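Local structure of peptidase S15/CocE/NonD (Thaumarchaeota archaeon SCGC AB-539-E09, 4PF1) at residues A[377-380]-A[385-388]. The protein is a serine peptidase of the alpha/beta-hydrolase fold that probably acts as an aminopeptidase, removing residues from the N-terminal end of peptides. Numbering follows the deposited sequence.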
loop_
_atom_site.group_PDB
_atom_site.type_symbol
_atom_site.label_atom_id
_atom_site.label_comp_id
_atom_site.label_asym_id
_atom_site.label_seq_id
_atom_site.Cartn_x
_atom_site.Cartn_y
_atom_site.Cartn_z
ATOM N N SER A 377 -30.390 -10.195 -13.389
ATOM C CA SER A 377 -29.994 -8.904 -12.835
ATOM C C SER A 377 -29.406 -9.030 -11.437
ATOM O O SER A 377 -29.995 -9.674 -10.564
ATOM C CB SER A 377 -31.190 -7.954 -12.816
ATOM O OG SER A 377 -30.912 -6.754 -12.114
ATOM N N TYR A 378 -28.248 -8.397 -11.226
ATOM C CA TYR A 378 -27.615 -8.346 -9.914
ATOM C C TYR A 378 -28.060 -7.080 -9.226
ATOM O O TYR A 378 -27.900 -5.984 -9.773
ATOM C CB TYR A 378 -26.087 -8.401 -10.026
ATOM C CG TYR A 378 -25.368 -8.504 -8.695
ATOM C CD1 TYR A 378 -25.139 -7.372 -7.913
ATOM C CD2 TYR A 378 -24.853 -9.718 -8.251
ATOM C CE1 TYR A 378 -24.441 -7.453 -6.708
ATOM C CE2 TYR A 378 -24.157 -9.812 -7.045
ATOM C CZ TYR A 378 -23.946 -8.674 -6.281
ATOM O OH TYR A 378 -23.231 -8.755 -5.114
ATOM N N GLU A 379 -28.633 -7.227 -8.035
ATOM C CA GLU A 379 -29.125 -6.106 -7.250
ATOM C C GLU A 379 -28.067 -5.667 -6.252
ATOM O O GLU A 379 -27.687 -6.449 -5.376
ATOM C CB GLU A 379 -30.429 -6.499 -6.533
ATOM C CG GLU A 379 -31.139 -5.344 -5.844
ATOM C CD GLU A 379 -32.405 -5.724 -5.098
ATOM O OE1 GLU A 379 -32.629 -6.934 -4.865
ATOM O OE2 GLU A 379 -33.173 -4.805 -4.737
ATOM N N THR A 380 -27.585 -4.415 -6.384
ATOM C CA THR A 380 -26.598 -3.849 -5.461
ATOM C C THR A 380 -27.311 -3.492 -4.146
ATOM O O THR A 380 -28.538 -3.383 -4.120
ATOM C CB THR A 380 -25.831 -2.670 -6.101
ATOM O OG1 THR A 380 -26.748 -1.758 -6.711
ATOM C CG2 THR A 380 -24.800 -3.135 -7.125
ATOM N N TRP A 385 -28.370 -12.099 -7.149
ATOM C CA TRP A 385 -28.745 -12.297 -8.547
ATOM C C TRP A 385 -30.217 -12.670 -8.607
ATOM O O TRP A 385 -30.674 -13.491 -7.807
ATOM C CB TRP A 385 -27.891 -13.401 -9.196
ATOM C CG TRP A 385 -26.502 -12.983 -9.581
ATOM C CD1 TRP A 385 -25.342 -13.309 -8.942
ATOM C CD2 TRP A 385 -26.122 -12.255 -10.758
ATOM N NE1 TRP A 385 -24.263 -12.794 -9.626
ATOM C CE2 TRP A 385 -24.713 -12.139 -10.743
ATOM C CE3 TRP A 385 -26.839 -11.642 -11.801
ATOM C CZ2 TRP A 385 -24.008 -11.450 -11.736
ATOM C CZ3 TRP A 385 -26.138 -10.969 -12.791
ATOM C CH2 TRP A 385 -24.741 -10.877 -12.752
ATOM N N HIS A 386 -30.964 -12.062 -9.524
ATOM C CA HIS A 386 -32.390 -12.341 -9.652
ATOM C C HIS A 386 -32.736 -12.844 -11.035
ATOM O O HIS A 386 -32.120 -12.436 -12.019
ATOM C CB HIS A 386 -33.227 -11.087 -9.341
ATOM C CG HIS A 386 -33.009 -10.529 -7.973
ATOM N ND1 HIS A 386 -33.550 -11.132 -6.853
ATOM C CD2 HIS A 386 -32.341 -9.417 -7.590
ATOM C CE1 HIS A 386 -33.180 -10.381 -5.829
ATOM N NE2 HIS A 386 -32.448 -9.341 -6.223
ATOM N N ARG A 387 -33.747 -13.714 -11.108
ATOM C CA ARG A 387 -34.306 -14.224 -12.357
ATOM C C ARG A 387 -35.539 -13.391 -12.690
ATOM O O ARG A 387 -36.503 -13.394 -11.919
ATOM C CB ARG A 387 -34.681 -15.712 -12.221
ATOM C CG ARG A 387 -33.497 -16.657 -12.031
ATOM C CD ARG A 387 -33.965 -18.096 -11.849
ATOM N NE ARG A 387 -34.707 -18.582 -13.018
ATOM C CZ ARG A 387 -34.160 -19.257 -14.025
ATOM N NH1 ARG A 387 -32.867 -19.559 -14.006
ATOM N NH2 ARG A 387 -34.903 -19.643 -15.053
ATOM N N TYR A 388 -35.488 -12.619 -13.785
ATOM C CA TYR A 388 -36.612 -11.772 -14.189
ATOM C C TYR A 388 -37.124 -12.167 -15.569
ATOM O O TYR A 388 -36.346 -12.627 -16.405
ATOM C CB TYR A 388 -36.220 -10.277 -14.173
ATOM C CG TYR A 388 -35.946 -9.694 -12.798
ATOM C CD1 TYR A 388 -36.730 -10.044 -11.698
ATOM C CD2 TYR A 388 -34.970 -8.719 -12.617
ATOM C CE1 TYR A 388 -36.498 -9.489 -10.438
ATOM C CE2 TYR A 388 -34.741 -8.145 -11.365
ATOM C CZ TYR A 388 -35.507 -8.535 -10.277
ATOM O OH TYR A 388 -35.271 -7.983 -9.041
#
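Y378 drives the CD2 edge of its ring onto one face of the W385 indole, CD2 lying 3.4 Å from NE1, in a T-shaped pair with the planes 81° apart. Behind that edge, Y378 CB sits almost squarely over the six-membered ring, 3.7 Å from its centroid, as a CH-pi contact. W385 leans back toward Y378 on the facing strand, its CG anti to its own carbonyl carbon (chi1 -78°). With an alanine at this position, the Y378 ring edge and CB would probably lose the face they rest on, and a gap would open beside them. On the other face of the sheet, H386 NE2 donates to E379 OE1 at 2.8 Å; the bond is bent and arrives on the anti side of a carboxylate turned 63° from the imidazole plane. On that same face S377 CB packs its methylene against Y388 CE2, 3.8 Å away. Both faces belong to a beta hairpin, strands 375-379 and 384-388, whose second strand is the outermost at one end of the mixed sheet of the alpha/beta-hydrolase fold. S377 and H386 form its hydrogen-bonded pair: S377 N to H386 O is 3.1 Å, and H386 N to S377 O is 2.8 Å. Farther out, W350 stacks on W385, while N383 and the backbone N of E344 hold the Y378 hydroxyl. E379 OE2 takes a salt bridge from R483 and a hydrogen bond from T565, helping fix the carboxylate, and S563 bonds to S377 OG.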